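Local coordinates for D-alanyl-D-alanine carboxypeptidase (Penicillin binding protein) family protein (Francisella tularensis subsp. tularensis, PDB 6OSU) that probably trims the terminal D-alanine from peptidoglycan precursor peptides as a penicillin-binding serine carboxypeptidase of the S11 family, at residues A[45-50]-A[365-370]; A[298-303]-A[323-328]. One frame throughout, in Å; residues are numbered along the deposited sequence.

In the fold
Both contacts lie where the penicillin-binding catalytic domain meets the C-terminal domain of the PBP5 type, and their centres are about 9 Å apart. Contact 2 packs the end of helix 310-327 on strand 298-307 within the catalytic domain; contact 1 sets the turn 45-50 of that domain against strand 364-369, which pairs with strand 328-334 directly after the helix. Two polar links join them: a salt bridge of 2.9 Å between Arg46 NH2 and Glu298 OE1, and a probable hydrogen bond, also 2.9 Å, from Lys370 NZ to Tyr328 O. Neither contact includes the predicted catalytic residues Ser64, Lys67 and Ser124, and both lie away from that site.

Contact 1 of 2, residues A[45-50]-A[365-370]; sequences YRTGDI and YKTVPK
Asp49 reaches across to the backbone of Thr367. Asp49 CB lies 3.9 Å from Thr367 CB, and its CG leaves anti to the carbonyl carbon (chi1 -71°), which carries the carboxylate to the edge of the strand. There Asp49 OD2 accepts a nearly straight hydrogen bond of 2.8 Å from Thr367 N, on its anti side and 15° out of the carboxylate plane; the same oxygen lies 3.2 Å from Lys366 CG. Lys366 NZ stays 4.6 Å from Asp49 OD2, close enough perhaps to favour the negative charge without pairing with it. Thr47 OG1 accepts from Asp49 N and closes an ST turn, which steadies the aspartate. Thr47 OG1 also comes within 2.7 Å of Thr367 OG1, itself hydrogen-bonded to Asn330, while Thr47 CG2 leans on Tyr365 CD2 at 3.5 Å. On the outer flank Tyr365 OH sits over the centre of the Arg46 guanidinium face, 3.4 Å from Arg46 CZ, with ring and guanidinium planes almost perpendicular; the arginine's NH2 bridges to Glu298. The arrangement is a domain interface: a turn between two sheet strands of the penicillin-binding fold docks on the two-stranded antiparallel sheet at the start of the PBP5-type C-terminal domain.

Contact 2 of 2, residues A[298-303]-A[323-328]; sequences ERFISV and YALSKY
Phe300 lays one face of its ring over Ala324, at the centre of the tightly packed part. The methyl CB of Ala324 stands 3.5 Å from the centroid of the Phe300 ring and only 3° off the normal, a centred CH-pi contact in which it is about equally far from most of the ring carbons. The ring is brought there by a chi1 of -81°, with CG anti to the carbonyl carbon. Leu325 meets the same ring in its plane: Leu325 CD2 touches the edge at Phe300 CD2, 3.6 Å away, as the two side chains run past each other in opposite directions. Leu325 CD2 also presses on the backbone, 3.3 Å from Glu298 O. The far end of the ring reaches the last turn of the helix, where Phe300 CE2 lies 3.4 Å from Ala324 O; that carbonyl receives a weak hydrogen bond from Tyr328 N.

Toward Tyr328 the fit is looser. Tyr328 CB is 4.0 Å from Phe300 CZ, and its ring leads away from the strand toward Pro30. The side chain of Glu298 touches the helix only lightly, Glu298 CG being 4.5 Å from Leu325 CD2, and its carboxylate is engaged by Arg46. Ser326 and Lys327, on the helix's outer side, are exposed to solvent.

The helix end runs nearly antiparallel to the strand, their axes 8.9 Å apart at closest approach. Strand 298-307 is the middle one of the five-stranded antiparallel sheet, between strands 39-44 and 288-295; helix 310-327 covers one face, with Ala324 also touching Thr42, while Ile301 on the other face packs against helix 176-189.

Contact 1 of 2, residues A[45-50]-A[365-370]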
loop_
_atom_site.group_PDB
_atom_site.type_symbol
_atom_site.label_atom_id
_atom_site.label_comp_id
_atom_site.label_asym_id
_atom_site.label_seq_id
_atom_site.Cartn_x
_atom_site.Cartn_y
_atom_site.Cartn_z
ATOM N N TYR A 45 -3.163 -5.991 2.736
ATOM C CA TYR A 45 -1.848 -5.630 3.253
ATOM C C TYR A 45 -1.221 -6.774 4.040
ATOM O O TYR A 45 -0.041 -7.094 3.852
ATOM C CB TYR A 45 -1.951 -4.373 4.116
ATOM C CG TYR A 45 -0.719 -4.127 4.951
ATOM C CD1 TYR A 45 0.486 -3.772 4.356
ATOM C CD2 TYR A 45 -0.757 -4.259 6.334
ATOM C CE1 TYR A 45 1.618 -3.557 5.115
ATOM C CE2 TYR A 45 0.369 -4.043 7.102
ATOM C CZ TYR A 45 1.553 -3.691 6.487
ATOM O OH TYR A 45 2.675 -3.476 7.249
ATOM N N ARG A 46 -1.990 -7.405 4.927
ATOM C CA ARG A 46 -1.402 -8.401 5.816
ATOM C C ARG A 46 -1.151 -9.730 5.109
ATOM O O ARG A 46 -0.150 -10.400 5.386
ATOM C CB ARG A 46 -2.292 -8.598 7.043
ATOM C CG ARG A 46 -2.181 -7.463 8.052
ATOM C CD ARG A 46 -3.081 -7.683 9.253
ATOM N NE ARG A 46 -4.493 -7.686 8.887
ATOM C CZ ARG A 46 -5.490 -7.770 9.764
ATOM N NH1 ARG A 46 -5.229 -7.855 11.064
ATOM N NH2 ARG A 46 -6.749 -7.769 9.345
ATOM N N THR A 47 -2.033 -10.132 4.197
ATOM C CA THR A 47 -1.852 -11.404 3.511
ATOM C C THR A 47 -1.080 -11.275 2.208
ATOM O O THR A 47 -0.571 -12.285 1.704
ATOM C CB THR A 47 -3.206 -12.056 3.203
ATOM O OG1 THR A 47 -3.948 -11.211 2.314
ATOM C CG2 THR A 47 -4.010 -12.285 4.479
ATOM N N GLY A 48 -0.980 -10.070 1.652
ATOM C CA GLY A 48 -0.464 -9.911 0.313
ATOM C C GLY A 48 -1.375 -10.425 -0.778
ATOM O O GLY A 48 -1.014 -10.335 -1.958
ATOM N N ASP A 49 -2.548 -10.950 -0.425
ATOM C CA ASP A 49 -3.465 -11.506 -1.409
ATOM C C ASP A 49 -4.016 -10.425 -2.331
ATOM O O ASP A 49 -4.307 -9.302 -1.905
ATOM C CB ASP A 49 -4.623 -12.219 -0.712
ATOM C CG ASP A 49 -4.196 -13.512 -0.049
ATOM O OD1 ASP A 49 -3.065 -13.977 -0.313
ATOM O OD2 ASP A 49 -4.996 -14.060 0.741
ATOM N N ILE A 50 -4.176 -10.785 -3.598
ATOM C CA ILE A 50 -4.775 -9.924 -4.609
ATOM C C ILE A 50 -6.237 -10.322 -4.756
ATOM O O ILE A 50 -6.546 -11.485 -5.043
ATOM C CB ILE A 50 -4.030 -10.042 -5.947
ATOM C CG1 ILE A 50 -2.591 -9.540 -5.794
ATOM C CG2 ILE A 50 -4.782 -9.300 -7.046
ATOM C CD1 ILE A 50 -1.674 -9.986 -6.911
ATOM N N TYR A 365 -3.203 -18.073 6.164
ATOM C CA TYR A 365 -3.829 -16.805 6.519
ATOM C C TYR A 365 -4.188 -16.122 5.209
ATOM O O TYR A 365 -3.297 -15.676 4.476
ATOM C CB TYR A 365 -2.884 -15.957 7.370
ATOM C CG TYR A 365 -3.481 -14.680 7.913
ATOM C CD1 TYR A 365 -4.615 -14.704 8.720
ATOM C CD2 TYR A 365 -2.898 -13.450 7.639
ATOM C CE1 TYR A 365 -5.158 -13.530 9.223
ATOM C CE2 TYR A 365 -3.431 -12.278 8.135
ATOM C CZ TYR A 365 -4.558 -12.321 8.927
ATOM O OH TYR A 365 -5.086 -11.147 9.417
ATOM N N LYS A 366 -5.485 -16.059 4.902
ATOM C CA LYS A 366 -5.938 -15.700 3.566
ATOM C C LYS A 366 -7.031 -14.638 3.620
ATOM O O LYS A 366 -7.818 -14.572 4.570
ATOM C CB LYS A 366 -6.444 -16.946 2.817
ATOM C CG LYS A 366 -6.495 -16.802 1.303
ATOM C CD LYS A 366 -6.964 -18.090 0.637
ATOM C CE LYS A 366 -7.450 -17.846 -0.793
ATOM N NZ LYS A 366 -6.338 -17.699 -1.778
ATOM N N THR A 367 -7.064 -13.804 2.585
ATOM C CA THR A 367 -8.142 -12.840 2.382
ATOM C C THR A 367 -9.212 -13.502 1.519
ATOM O O THR A 367 -8.977 -13.794 0.341
ATOM C CB THR A 367 -7.612 -11.568 1.726
ATOM O OG1 THR A 367 -6.618 -10.972 2.570
ATOM C CG2 THR A 367 -8.739 -10.573 1.495
ATOM N N VAL A 368 -10.381 -13.746 2.101
ATOM C CA VAL A 368 -11.442 -14.490 1.425
ATOM C C VAL A 368 -12.734 -13.686 1.520
ATOM O O VAL A 368 -12.877 -12.813 2.389
ATOM C CB VAL A 368 -11.620 -15.904 2.028
ATOM C CG1 VAL A 368 -10.352 -16.726 1.842
ATOM C CG2 VAL A 368 -11.983 -15.812 3.498
ATOM N N PRO A 369 -13.689 -13.945 0.626
ATOM C CA PRO A 369 -14.980 -13.248 0.714
ATOM C C PRO A 369 -15.669 -13.522 2.043
ATOM O O PRO A 369 -15.636 -14.642 2.560
ATOM C CB PRO A 369 -15.776 -13.828 -0.459
ATOM C CG PRO A 369 -14.734 -14.306 -1.424
ATOM C CD PRO A 369 -13.596 -14.786 -0.582
ATOM N N LYS A 370 -16.296 -12.477 2.598
ATOM C CA LYS A 370 -17.054 -12.633 3.836
ATOM C C LYS A 370 -18.101 -13.728 3.707
ATOM O O LYS A 370 -18.348 -14.479 4.658
ATOM C CB LYS A 370 -17.734 -11.319 4.218
ATOM C CG LYS A 370 -16.848 -10.284 4.878
ATOM C CD LYS A 370 -17.711 -9.217 5.542
ATOM C CE LYS A 370 -17.388 -7.821 5.033
ATOM N NZ LYS A 370 -16.041 -7.347 5.467
#

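Contact 2 of 2, residues A[298-303]-A[323-328]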
loop_
_atom_site.group_PDB
_atom_site.type_symbol
_atom_site.label_atom_id
_atom_site.label_comp_id
_atom_site.label_asym_id
_atom_site.label_seq_id
_atom_site.Cartn_x
_atom_site.Cartn_y
_atom_site.Cartn_z
ATOM N N GLU A 298 -8.339 -3.876 8.903
ATOM C CA GLU A 298 -8.234 -4.409 7.547
ATOM C C GLU A 298 -7.797 -3.290 6.602
ATOM O O GLU A 298 -8.559 -2.353 6.337
ATOM C CB GLU A 298 -9.563 -5.025 7.110
ATOM C CG GLU A 298 -9.519 -5.769 5.790
ATOM C CD GLU A 298 -8.970 -7.182 5.924
ATOM O OE1 GLU A 298 -8.415 -7.522 6.992
ATOM O OE2 GLU A 298 -9.095 -7.956 4.952
ATOM N N ARG A 299 -6.566 -3.382 6.106
ATOM C CA ARG A 299 -5.999 -2.393 5.201
ATOM C C ARG A 299 -5.835 -2.989 3.811
ATOM O O ARG A 299 -5.338 -4.111 3.657
ATOM C CB ARG A 299 -4.641 -1.886 5.696
ATOM C CG ARG A 299 -3.883 -1.091 4.643
ATOM C CD ARG A 299 -2.480 -0.726 5.081
ATOM N NE ARG A 299 -2.481 0.143 6.250
ATOM C CZ ARG A 299 -2.730 1.449 6.211
ATOM N NH1 ARG A 299 -3.003 2.046 5.057
ATOM N NH2 ARG A 299 -2.709 2.158 7.330
ATOM N N PHE A 300 -6.245 -2.229 2.802
ATOM C CA PHE A 300 -6.078 -2.624 1.414
ATOM C C PHE A 300 -5.237 -1.596 0.676
ATOM O O PHE A 300 -5.241 -0.407 1.009
ATOM C CB PHE A 300 -7.430 -2.797 0.712
ATOM C CG PHE A 300 -8.088 -4.115 0.995
ATOM C CD1 PHE A 300 -7.711 -5.253 0.299
ATOM C CD2 PHE A 300 -9.075 -4.220 1.963
ATOM C CE1 PHE A 300 -8.311 -6.471 0.558
ATOM C CE2 PHE A 300 -9.680 -5.434 2.227
ATOM C CZ PHE A 300 -9.299 -6.563 1.525
ATOM N N ILE A 301 -4.514 -2.069 -0.332
ATOM C CA ILE A 301 -3.701 -1.226 -1.197
ATOM C C ILE A 301 -4.251 -1.336 -2.611
ATOM O O ILE A 301 -4.454 -2.444 -3.121
ATOM C CB ILE A 301 -2.220 -1.635 -1.136
ATOM C CG1 ILE A 301 -1.658 -1.342 0.257
ATOM C CG2 ILE A 301 -1.417 -0.926 -2.219
ATOM C CD1 ILE A 301 -0.361 -2.067 0.558
ATOM N N SER A 302 -4.511 -0.193 -3.233
ATOM C CA SER A 302 -5.019 -0.140 -4.594
ATOM C C SER A 302 -4.104 0.724 -5.443
ATOM O O SER A 302 -3.645 1.782 -5.000
ATOM C CB SER A 302 -6.442 0.418 -4.645
ATOM O OG SER A 302 -7.401 -0.614 -4.506
ATOM N N VAL A 303 -3.838 0.256 -6.658
ATOM C CA VAL A 303 -3.125 1.017 -7.674
ATOM C C VAL A 303 -4.012 1.083 -8.906
ATOM O O VAL A 303 -4.507 0.051 -9.372
ATOM C CB VAL A 303 -1.766 0.384 -8.016
ATOM C CG1 VAL A 303 -1.060 1.212 -9.070
ATOM C CG2 VAL A 303 -0.910 0.256 -6.766
ATOM N N TYR A 323 -15.014 -1.858 -2.519
ATOM C CA TYR A 323 -15.344 -3.237 -2.863
ATOM C C TYR A 323 -14.555 -4.226 -2.012
ATOM O O TYR A 323 -15.116 -5.204 -1.501
ATOM C CB TYR A 323 -15.090 -3.452 -4.356
ATOM C CG TYR A 323 -15.056 -4.886 -4.827
ATOM C CD1 TYR A 323 -16.228 -5.577 -5.107
ATOM C CD2 TYR A 323 -13.844 -5.539 -5.029
ATOM C CE1 TYR A 323 -16.197 -6.887 -5.553
ATOM C CE2 TYR A 323 -13.801 -6.847 -5.475
ATOM C CZ TYR A 323 -14.980 -7.516 -5.736
ATOM O OH TYR A 323 -14.934 -8.816 -6.182
ATOM N N ALA A 324 -13.254 -3.979 -1.831
ATOM C CA ALA A 324 -12.432 -4.892 -1.041
ATOM C C ALA A 324 -12.782 -4.825 0.441
ATOM O O ALA A 324 -12.879 -5.862 1.109
ATOM C CB ALA A 324 -10.951 -4.585 -1.252
ATOM N N LEU A 325 -12.980 -3.617 0.972
ATOM C CA LEU A 325 -13.196 -3.462 2.409
ATOM C C LEU A 325 -14.548 -4.008 2.854
ATOM O O LEU A 325 -14.699 -4.408 4.015
ATOM C CB LEU A 325 -13.071 -1.990 2.799
ATOM C CG LEU A 325 -11.661 -1.396 2.800
ATOM C CD1 LEU A 325 -11.718 0.124 2.765
ATOM C CD2 LEU A 325 -10.886 -1.874 4.019
ATOM N N SER A 326 -15.537 -4.039 1.962
ATOM C CA SER A 326 -16.890 -4.425 2.340
ATOM C C SER A 326 -17.248 -5.861 1.979
ATOM O O SER A 326 -18.265 -6.367 2.465
ATOM C CB SER A 326 -17.909 -3.483 1.689
ATOM O OG SER A 326 -17.941 -3.682 0.288
ATOM N N LYS A 327 -16.456 -6.533 1.144
ATOM C CA LYS A 327 -16.795 -7.881 0.714
ATOM C C LYS A 327 -15.773 -8.934 1.114
ATOM O O LYS A 327 -16.015 -10.122 0.876
ATOM C CB LYS A 327 -16.996 -7.916 -0.809
ATOM C CG LYS A 327 -18.037 -6.922 -1.288
ATOM C CD LYS A 327 -18.809 -7.432 -2.484
ATOM C CE LYS A 327 -20.181 -6.778 -2.547
ATOM N NZ LYS A 327 -20.996 -7.110 -1.343
ATOM N N TYR A 328 -14.658 -8.551 1.732
ATOM C CA TYR A 328 -13.581 -9.484 2.028
ATOM C C TYR A 328 -13.246 -9.448 3.514
ATOM O O TYR A 328 -13.784 -8.648 4.285
ATOM C CB TYR A 328 -12.346 -9.189 1.171
ATOM C CG TYR A 328 -12.500 -9.668 -0.250
ATOM C CD1 TYR A 328 -12.079 -10.938 -0.621
ATOM C CD2 TYR A 328 -13.088 -8.862 -1.217
ATOM C CE1 TYR A 328 -12.224 -11.390 -1.918
ATOM C CE2 TYR A 328 -13.239 -9.307 -2.520
ATOM C CZ TYR A 328 -12.803 -10.573 -2.863
ATOM O OH TYR A 328 -12.951 -11.023 -4.153
#